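PDB 1XIP: nucleoporin NUP159, which serves as a component of the yeast nuclear pore complex, its N-terminal beta-propeller domain tethering the helicase Dbp5 to the pore for mRNA export. Local coordinates for residues K180-Q185 against A229-V234; K196-S201 against I251-G256. All blocks are in the same frame, centred on the assembly; numbering follows the deposited sequence.

How the contacts relate
Going from the N terminus, the chain meets 180-185, 196-201, 229-234 and 251-256 in that order. Contact 1 joins the first to the third and closes a loop of 43 residues. Contact 2 joins the second to the fourth and closes one of 49. The two loops therefore cross rather than nest. Strands 184-190 and 193-200 are neighbours in one four-stranded sheet. Strands 226-232 and 246-254 are neighbours in the next sheet along the chain. Both contacts thus tie the same two blades of the propeller. The centres of the two contacts lie about 15 Å apart. They also touch directly: Phe184 N probably donates to Phe200 O, at 2.8 Å.

Contact 1 of 2, residues K180-Q185 against A229-V234; sequences KDRSFQ and AVFGNV
The Phe184 ring is met at its edge, near its own plane, by Ala229 CB and Phe231 CZ. Its CZ atom does most of this touching, 3.5 Å from Ala229 CB and 3.8 Å from Phe231 CZ. Phe184 and Phe231 reach towards each other from the two strands. Phe231 also receives Arg182 obliquely, with Arg182 CD 4.0 Å from Phe231 CD1. The guanidinium plane stands 83° from the ring plane. Its cation-pi attraction is weak at best, since Arg182 CZ is 6.0 Å from the ring centroid of Phe231. The bend at chi3 (-67°) turns the guanidinium off the line of the aliphatic chain. Its NH1 and NH2 hydrogen-bond to the backbone carbonyls of Tyr214 and Leu209, so this buried charge has polar partners. Before Phe184, an Asx turn shapes the loop: Asp181 OD2 accepts from both Ser183 N and Ser183 OG. The backbone N comes from above the carboxylate plane, and Ser183 OG donates to the syn lone pair of Asp181 OD2. Ala229 and Phe231 belong to the first FG repeat, here part of an ordered strand. The contact is buried between two propeller blades. Val219 of strand 215-221, Ile251 of strand 246-254 and Leu178 of strand 174-179 also touch Phe184.

Contact 2 of 2, residues K196-S201 against I251-G256; sequences KQFEFS and IKHIDG
Phe198 and His253 form a face-to-face stack, with centroids 3.9 Å apart and planes at 22°. His253 ND1 sits over the centre of the Phe198 ring, and Phe198 CD2 sits over the centre of the imidazole. The shortest approach is Phe198 CG to His253 CE1, 3.5 Å. The His253 side chain extends with CG anti to the backbone N (chi1 177°), which carries the imidazole across to the phenylalanine face. This is the closely fitted part of the contact, although both residues remain partly exposed. Without the phenyl ring, as with an alanine here, the imidazole would probably lose its stacking partner and be freer to turn. Strand 193-200 edges its four-stranded sheet, and strand 246-254 belongs to the next sheet, so the stack bridges two blades of the beta-propeller. A classic beta bulge, in which Gln197 and Phe198 both face Ser186, lies just at the stack. Phe200 and Ile251 are more deeply buried, but their touch is slighter. Ile251 CG2 alone approaches the Phe200 ring, obliquely, 3.6 Å from Phe200 CZ. Phe184, Ala258 and Ser3 add to the packing around Phe200. On the solvent side, Lys196 and Glu199 pair within their own strand. Lys196 NZ, 3.0 Å from Glu199 OE2, reaches that oxygen from above the carboxylate plane in a salt bridge.

Contact 1 of 2, residues K180-Q185 against A229-V234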
ATOM      1  N   LYS A 180     -14.860 -13.033  -1.249  1.00 29.04           N
ATOM      2  CA  LYS A 180     -14.681 -14.067  -2.297  1.00 29.51           C
ATOM      3  C   LYS A 180     -15.771 -14.094  -3.376  1.00 29.74           C
ATOM      4  O   LYS A 180     -15.480 -14.332  -4.551  1.00 29.74           O
ATOM      5  CB  LYS A 180     -14.595 -15.459  -1.673  1.00 29.37           C
ATOM      6  CG  LYS A 180     -13.361 -15.707  -0.863  1.00 29.95           C
ATOM      7  CD  LYS A 180     -13.321 -17.126  -0.392  1.00 31.05           C
ATOM      8  CE  LYS A 180     -11.945 -17.716  -0.563  1.00 33.32           C
ATOM      9  NZ  LYS A 180     -11.987 -19.198  -0.327  1.00 35.14           N
ATOM     10  N   ASP A 181     -17.020 -13.870  -2.970  1.00 30.03           N
ATOM     11  CA  ASP A 181     -18.127 -13.764  -3.916  1.00 30.58           C
ATOM     12  C   ASP A 181     -18.114 -12.432  -4.688  1.00 30.87           C
ATOM     13  O   ASP A 181     -19.002 -12.162  -5.516  1.00 31.22           O
ATOM     14  CB  ASP A 181     -19.466 -13.981  -3.202  1.00 30.67           C
ATOM     15  CG  ASP A 181     -19.842 -12.826  -2.293  1.00 31.34           C
ATOM     16  OD1 ASP A 181     -20.933 -12.901  -1.687  1.00 31.77           O
ATOM     17  OD2 ASP A 181     -19.122 -11.805  -2.119  1.00 32.21           O
ATOM     18  N   ARG A 182     -17.107 -11.606  -4.400  1.00 31.03           N
ATOM     19  CA  ARG A 182     -16.858 -10.345  -5.103  1.00 30.77           C
ATOM     20  C   ARG A 182     -17.816  -9.259  -4.657  1.00 30.48           C
ATOM     21  O   ARG A 182     -18.007  -8.266  -5.349  1.00 30.40           O
ATOM     22  CB  ARG A 182     -16.919 -10.536  -6.623  1.00 31.12           C
ATOM     23  CG  ARG A 182     -15.868 -11.497  -7.203  1.00 31.38           C
ATOM     24  CD  ARG A 182     -15.589 -11.281  -8.692  1.00 32.31           C
ATOM     25  NE  ARG A 182     -16.738 -11.627  -9.531  1.00 31.76           N
ATOM     26  CZ  ARG A 182     -16.754 -11.539 -10.853  1.00 32.57           C
ATOM     27  NH1 ARG A 182     -15.688 -11.107 -11.505  1.00 33.11           N
ATOM     28  NH2 ARG A 182     -17.839 -11.894 -11.529  1.00 33.97           N
ATOM     29  N   SER A 183     -18.410  -9.442  -3.487  1.00 30.36           N
ATOM     30  CA  SER A 183     -19.230  -8.394  -2.901  1.00 30.33           C
ATOM     31  C   SER A 183     -18.430  -7.545  -1.906  1.00 30.29           C
ATOM     32  O   SER A 183     -17.335  -7.929  -1.474  1.00 29.92           O
ATOM     33  CB  SER A 183     -20.497  -8.980  -2.267  1.00 30.21           C
ATOM     34  OG  SER A 183     -20.240  -9.491  -0.976  1.00 30.59           O
ATOM     35  N   PHE A 184     -18.996  -6.392  -1.563  1.00 30.50           N
ATOM     36  CA  PHE A 184     -18.343  -5.404  -0.722  1.00 30.70           C
ATOM     37  C   PHE A 184     -19.097  -5.135   0.577  1.00 30.98           C
ATOM     38  O   PHE A 184     -20.329  -5.221   0.638  1.00 31.22           O
ATOM     39  CB  PHE A 184     -18.222  -4.102  -1.485  1.00 30.83           C
ATOM     40  CG  PHE A 184     -17.307  -4.176  -2.653  1.00 30.59           C
ATOM     41  CD1 PHE A 184     -16.007  -3.689  -2.556  1.00 31.03           C
ATOM     42  CD2 PHE A 184     -17.742  -4.701  -3.860  1.00 30.22           C
ATOM     43  CE1 PHE A 184     -15.144  -3.745  -3.648  1.00 30.97           C
ATOM     44  CE2 PHE A 184     -16.897  -4.768  -4.952  1.00 31.05           C
ATOM     45  CZ  PHE A 184     -15.591  -4.292  -4.852  1.00 31.74           C
ATOM     46  N   GLN A 185     -18.348  -4.788   1.609  1.00 31.14           N
ATOM     47  CA  GLN A 185     -18.933  -4.420   2.880  1.00 31.47           C
ATOM     48  C   GLN A 185     -18.147  -3.299   3.513  1.00 31.50           C
ATOM     49  O   GLN A 185     -16.927  -3.240   3.406  1.00 31.63           O
ATOM     50  CB  GLN A 185     -18.968  -5.615   3.805  1.00 31.73           C
ATOM     51  CG  GLN A 185     -20.190  -6.484   3.629  1.00 32.46           C
ATOM     52  CD  GLN A 185     -20.190  -7.642   4.580  1.00 34.15           C
ATOM     53  OE1 GLN A 185     -19.608  -7.556   5.661  1.00 36.68           O
ATOM     54  NE2 GLN A 185     -20.823  -8.737   4.188  1.00 34.51           N
ATOM     55  N   ALA A 229     -11.485  -0.716  -6.491  1.00 22.54           N
ATOM     56  CA  ALA A 229     -11.428  -2.181  -6.463  1.00 21.58           C
ATOM     57  C   ALA A 229     -10.694  -2.715  -7.669  1.00 21.05           C
ATOM     58  O   ALA A 229     -10.770  -2.141  -8.751  1.00 20.55           O
ATOM     59  CB  ALA A 229     -12.821  -2.754  -6.420  1.00 21.72           C
ATOM     60  N   VAL A 230      -9.993  -3.825  -7.496  1.00 20.94           N
ATOM     61  CA  VAL A 230      -9.344  -4.457  -8.631  1.00 21.02           C
ATOM     62  C   VAL A 230      -9.688  -5.934  -8.737  1.00 21.70           C
ATOM     63  O   VAL A 230      -9.760  -6.639  -7.729  1.00 21.81           O
ATOM     64  CB  VAL A 230      -7.822  -4.253  -8.633  1.00 21.07           C
ATOM     65  CG1 VAL A 230      -7.231  -4.746  -9.960  1.00 20.55           C
ATOM     66  CG2 VAL A 230      -7.464  -2.781  -8.402  1.00 19.10           C
ATOM     67  N   PHE A 231      -9.928  -6.375  -9.971  1.00 22.37           N
ATOM     68  CA  PHE A 231     -10.215  -7.764 -10.284  1.00 23.61           C
ATOM     69  C   PHE A 231      -9.262  -8.206 -11.380  1.00 25.35           C
ATOM     70  O   PHE A 231      -8.938  -7.428 -12.282  1.00 25.34           O
ATOM     71  CB  PHE A 231     -11.664  -7.923 -10.749  1.00 23.16           C
ATOM     72  CG  PHE A 231     -12.662  -7.393  -9.779  1.00 22.09           C
ATOM     73  CD1 PHE A 231     -13.058  -8.158  -8.678  1.00 21.46           C
ATOM     74  CD2 PHE A 231     -13.191  -6.112  -9.940  1.00 21.67           C
ATOM     75  CE1 PHE A 231     -13.977  -7.666  -7.743  1.00 21.89           C
ATOM     76  CE2 PHE A 231     -14.108  -5.593  -9.009  1.00 22.78           C
ATOM     77  CZ  PHE A 231     -14.510  -6.377  -7.900  1.00 22.14           C
ATOM     78  N   GLY A 232      -8.802  -9.448 -11.306  1.00 27.28           N
ATOM     79  CA  GLY A 232      -7.829  -9.936 -12.259  1.00 29.97           C
ATOM     80  C   GLY A 232      -7.490 -11.379 -12.008  1.00 32.36           C
ATOM     81  O   GLY A 232      -8.058 -12.010 -11.117  1.00 32.49           O
ATOM     82  N   ASN A 233      -6.563 -11.902 -12.802  1.00 34.95           N
ATOM     83  CA  ASN A 233      -6.190 -13.304 -12.734  1.00 37.66           C
ATOM     84  C   ASN A 233      -5.570 -13.630 -11.389  1.00 40.36           C
ATOM     85  O   ASN A 233      -4.968 -12.766 -10.744  1.00 40.25           O
ATOM     86  CB  ASN A 233      -5.244 -13.669 -13.878  1.00 36.97           C
ATOM     87  CG  ASN A 233      -3.994 -12.795 -13.912  1.00 35.83           C
ATOM     88  OD1 ASN A 233      -4.075 -11.573 -13.992  1.00 32.95           O
ATOM     89  ND2 ASN A 233      -2.833 -13.428 -13.859  1.00 35.72           N
ATOM     90  N   VAL A 234      -5.753 -14.873 -10.951  1.00 44.09           N
ATOM     91  CA  VAL A 234      -5.184 -15.328  -9.683  1.00 47.59           C
ATOM     92  C   VAL A 234      -3.785 -15.875  -9.911  1.00 50.02           C
ATOM     93  O   VAL A 234      -3.585 -16.772 -10.756  1.00 50.41           O
ATOM     94  CB  VAL A 234      -6.058 -16.402  -8.988  1.00 47.44           C
ATOM     95  CG1 VAL A 234      -6.794 -15.786  -7.787  1.00 48.41           C
ATOM     96  CG2 VAL A 234      -7.035 -17.053  -9.975  1.00 47.16           C
TER

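Contact 2 of 2, residues K196-S201 against I251-G256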
ATOM      1  N   LYS A 196     -21.915  -2.243  10.772  1.00 52.78           N
ATOM      2  CA  LYS A 196     -22.212  -2.247   9.337  1.00 52.00           C
ATOM      3  C   LYS A 196     -22.773  -0.904   8.883  1.00 51.35           C
ATOM      4  O   LYS A 196     -23.714  -0.396   9.472  1.00 51.40           O
ATOM      5  CB  LYS A 196     -23.199  -3.366   9.006  1.00 52.17           C
ATOM      6  CG  LYS A 196     -22.556  -4.611   8.414  1.00 52.38           C
ATOM      7  CD  LYS A 196     -23.116  -4.947   7.031  1.00 51.30           C
ATOM      8  CE  LYS A 196     -23.873  -6.269   7.058  1.00 51.09           C
ATOM      9  NZ  LYS A 196     -22.964  -7.447   6.954  1.00 49.91           N
ATOM     10  N   GLN A 197     -22.164  -0.323   7.863  1.00 50.71           N
ATOM     11  CA  GLN A 197     -22.602   0.958   7.327  1.00 50.47           C
ATOM     12  C   GLN A 197     -23.476   0.644   6.122  1.00 50.00           C
ATOM     13  O   GLN A 197     -24.662   0.980   6.102  1.00 50.08           O
ATOM     14  CB  GLN A 197     -21.391   1.810   6.898  1.00 50.93           C
ATOM     15  CG  GLN A 197     -21.303   3.238   7.491  1.00 51.48           C
ATOM     16  CD  GLN A 197     -19.975   3.957   7.134  1.00 52.75           C
ATOM     17  OE1 GLN A 197     -19.309   4.518   8.007  1.00 53.44           O
ATOM     18  NE2 GLN A 197     -19.605   3.934   5.857  1.00 52.95           N
ATOM     19  N   PHE A 198     -22.879  -0.013   5.126  1.00 49.21           N
ATOM     20  CA  PHE A 198     -23.599  -0.499   3.948  1.00 48.26           C
ATOM     21  C   PHE A 198     -22.996  -1.782   3.366  1.00 47.32           C
ATOM     22  O   PHE A 198     -22.025  -2.320   3.891  1.00 47.22           O
ATOM     23  CB  PHE A 198     -23.734   0.589   2.865  1.00 48.58           C
ATOM     24  CG  PHE A 198     -22.485   1.371   2.612  1.00 49.25           C
ATOM     25  CD1 PHE A 198     -22.256   2.573   3.280  1.00 51.14           C
ATOM     26  CD2 PHE A 198     -21.553   0.934   1.681  1.00 50.31           C
ATOM     27  CE1 PHE A 198     -21.099   3.323   3.042  1.00 52.05           C
ATOM     28  CE2 PHE A 198     -20.393   1.670   1.425  1.00 51.62           C
ATOM     29  CZ  PHE A 198     -20.162   2.870   2.112  1.00 52.59           C
ATOM     30  N   GLU A 199     -23.588  -2.259   2.272  1.00 46.13           N
ATOM     31  CA  GLU A 199     -23.292  -3.569   1.708  1.00 44.75           C
ATOM     32  C   GLU A 199     -23.731  -3.562   0.258  1.00 43.70           C
ATOM     33  O   GLU A 199     -24.769  -2.982  -0.065  1.00 43.89           O
ATOM     34  CB  GLU A 199     -24.091  -4.621   2.469  1.00 44.99           C
ATOM     35  CG  GLU A 199     -23.635  -6.052   2.276  1.00 45.92           C
ATOM     36  CD  GLU A 199     -24.163  -6.967   3.368  1.00 47.56           C
ATOM     37  OE1 GLU A 199     -25.399  -7.000   3.603  1.00 47.71           O
ATOM     38  OE2 GLU A 199     -23.337  -7.650   4.002  1.00 48.80           O
ATOM     39  N   PHE A 200     -22.959  -4.195  -0.623  1.00 42.05           N
ATOM     40  CA  PHE A 200     -23.388  -4.334  -2.014  1.00 40.48           C
ATOM     41  C   PHE A 200     -22.695  -5.439  -2.812  1.00 39.59           C
ATOM     42  O   PHE A 200     -21.616  -5.900  -2.451  1.00 39.89           O
ATOM     43  CB  PHE A 200     -23.336  -2.992  -2.759  1.00 40.37           C
ATOM     44  CG  PHE A 200     -21.995  -2.337  -2.752  1.00 40.38           C
ATOM     45  CD1 PHE A 200     -21.146  -2.466  -3.835  1.00 40.12           C
ATOM     46  CD2 PHE A 200     -21.589  -1.562  -1.668  1.00 40.87           C
ATOM     47  CE1 PHE A 200     -19.894  -1.846  -3.840  1.00 40.93           C
ATOM     48  CE2 PHE A 200     -20.346  -0.943  -1.661  1.00 41.25           C
ATOM     49  CZ  PHE A 200     -19.497  -1.082  -2.754  1.00 41.00           C
ATOM     50  N   SER A 201     -23.353  -5.862  -3.891  1.00 38.13           N
ATOM     51  CA  SER A 201     -22.831  -6.862  -4.808  1.00 36.50           C
ATOM     52  C   SER A 201     -22.344  -6.197  -6.086  1.00 35.54           C
ATOM     53  O   SER A 201     -22.469  -4.992  -6.252  1.00 35.30           O
ATOM     54  CB  SER A 201     -23.917  -7.890  -5.134  1.00 36.39           C
ATOM     55  OG  SER A 201     -23.525  -9.179  -4.703  1.00 36.09           O
ATOM     56  N   ILE A 251     -15.743   2.862  -7.167  1.00 31.19           N
ATOM     57  CA  ILE A 251     -17.089   2.708  -6.677  1.00 33.01           C
ATOM     58  C   ILE A 251     -17.428   3.922  -5.828  1.00 35.14           C
ATOM     59  O   ILE A 251     -16.790   4.153  -4.799  1.00 35.24           O
ATOM     60  CB  ILE A 251     -17.211   1.429  -5.857  1.00 32.67           C
ATOM     61  CG1 ILE A 251     -16.927   0.210  -6.732  1.00 32.61           C
ATOM     62  CG2 ILE A 251     -18.599   1.326  -5.222  1.00 32.90           C
ATOM     63  CD1 ILE A 251     -16.173  -0.911  -6.007  1.00 32.13           C
ATOM     64  N   LYS A 252     -18.403   4.713  -6.286  1.00 37.65           N
ATOM     65  CA  LYS A 252     -18.960   5.821  -5.502  1.00 39.80           C
ATOM     66  C   LYS A 252     -20.301   5.350  -5.013  1.00 41.59           C
ATOM     67  O   LYS A 252     -21.144   4.931  -5.815  1.00 41.82           O
ATOM     68  CB  LYS A 252     -19.129   7.091  -6.345  1.00 39.64           C
ATOM     69  CG  LYS A 252     -17.890   7.487  -7.168  1.00 40.65           C
ATOM     70  CD  LYS A 252     -17.905   8.975  -7.554  1.00 41.47           C
ATOM     71  CE  LYS A 252     -16.634   9.358  -8.325  1.00 41.78           C
ATOM     72  NZ  LYS A 252     -16.788  10.562  -9.223  1.00 42.15           N
ATOM     73  N   HIS A 253     -20.491   5.389  -3.696  1.00 43.68           N
ATOM     74  CA  HIS A 253     -21.738   4.940  -3.094  1.00 45.81           C
ATOM     75  C   HIS A 253     -22.613   6.112  -2.661  1.00 46.81           C
ATOM     76  O   HIS A 253     -22.382   6.713  -1.616  1.00 47.10           O
ATOM     77  CB  HIS A 253     -21.467   4.016  -1.914  1.00 46.04           C
ATOM     78  CG  HIS A 253     -22.704   3.568  -1.212  1.00 47.99           C
ATOM     79  ND1 HIS A 253     -23.074   4.050   0.027  1.00 49.74           N
ATOM     80  CD2 HIS A 253     -23.668   2.690  -1.581  1.00 50.05           C
ATOM     81  CE1 HIS A 253     -24.210   3.480   0.395  1.00 51.01           C
ATOM     82  NE2 HIS A 253     -24.592   2.651  -0.562  1.00 51.30           N
ATOM     83  N   ILE A 254     -23.618   6.424  -3.479  1.00 48.29           N
ATOM     84  CA  ILE A 254     -24.584   7.487  -3.185  1.00 49.35           C
ATOM     85  C   ILE A 254     -25.919   6.871  -2.793  1.00 49.83           C
ATOM     86  O   ILE A 254     -26.565   6.177  -3.607  1.00 49.73           O
ATOM     87  CB  ILE A 254     -24.775   8.458  -4.409  1.00 49.54           C
ATOM     88  CG1 ILE A 254     -23.423   8.919  -4.983  1.00 50.32           C
ATOM     89  CG2 ILE A 254     -25.627   9.664  -4.016  1.00 49.68           C
ATOM     90  CD1 ILE A 254     -23.211   8.567  -6.478  1.00 50.74           C
ATOM     91  N   ASP A 255     -26.305   7.103  -1.533  1.00 50.33           N
ATOM     92  CA  ASP A 255     -27.663   6.816  -1.025  1.00 50.81           C
ATOM     93  C   ASP A 255     -28.229   5.400  -1.297  1.00 50.62           C
ATOM     94  O   ASP A 255     -29.231   5.240  -2.026  1.00 50.72           O
ATOM     95  CB  ASP A 255     -28.658   7.887  -1.510  1.00 51.08           C
ATOM     96  CG  ASP A 255     -29.769   8.147  -0.505  1.00 51.67           C
ATOM     97  OD1 ASP A 255     -29.449   8.410   0.681  1.00 51.84           O
ATOM     98  OD2 ASP A 255     -30.986   8.105  -0.812  1.00 51.92           O
ATOM     99  N   GLY A 256     -27.591   4.391  -0.690  1.00 50.16           N
ATOM    100  CA  GLY A 256     -28.030   3.007  -0.794  1.00 49.07           C
ATOM    101  C   GLY A 256     -27.860   2.383  -2.169  1.00 48.31           C
ATOM    102  O   GLY A 256     -28.493   1.366  -2.463  1.00 48.27           O
TER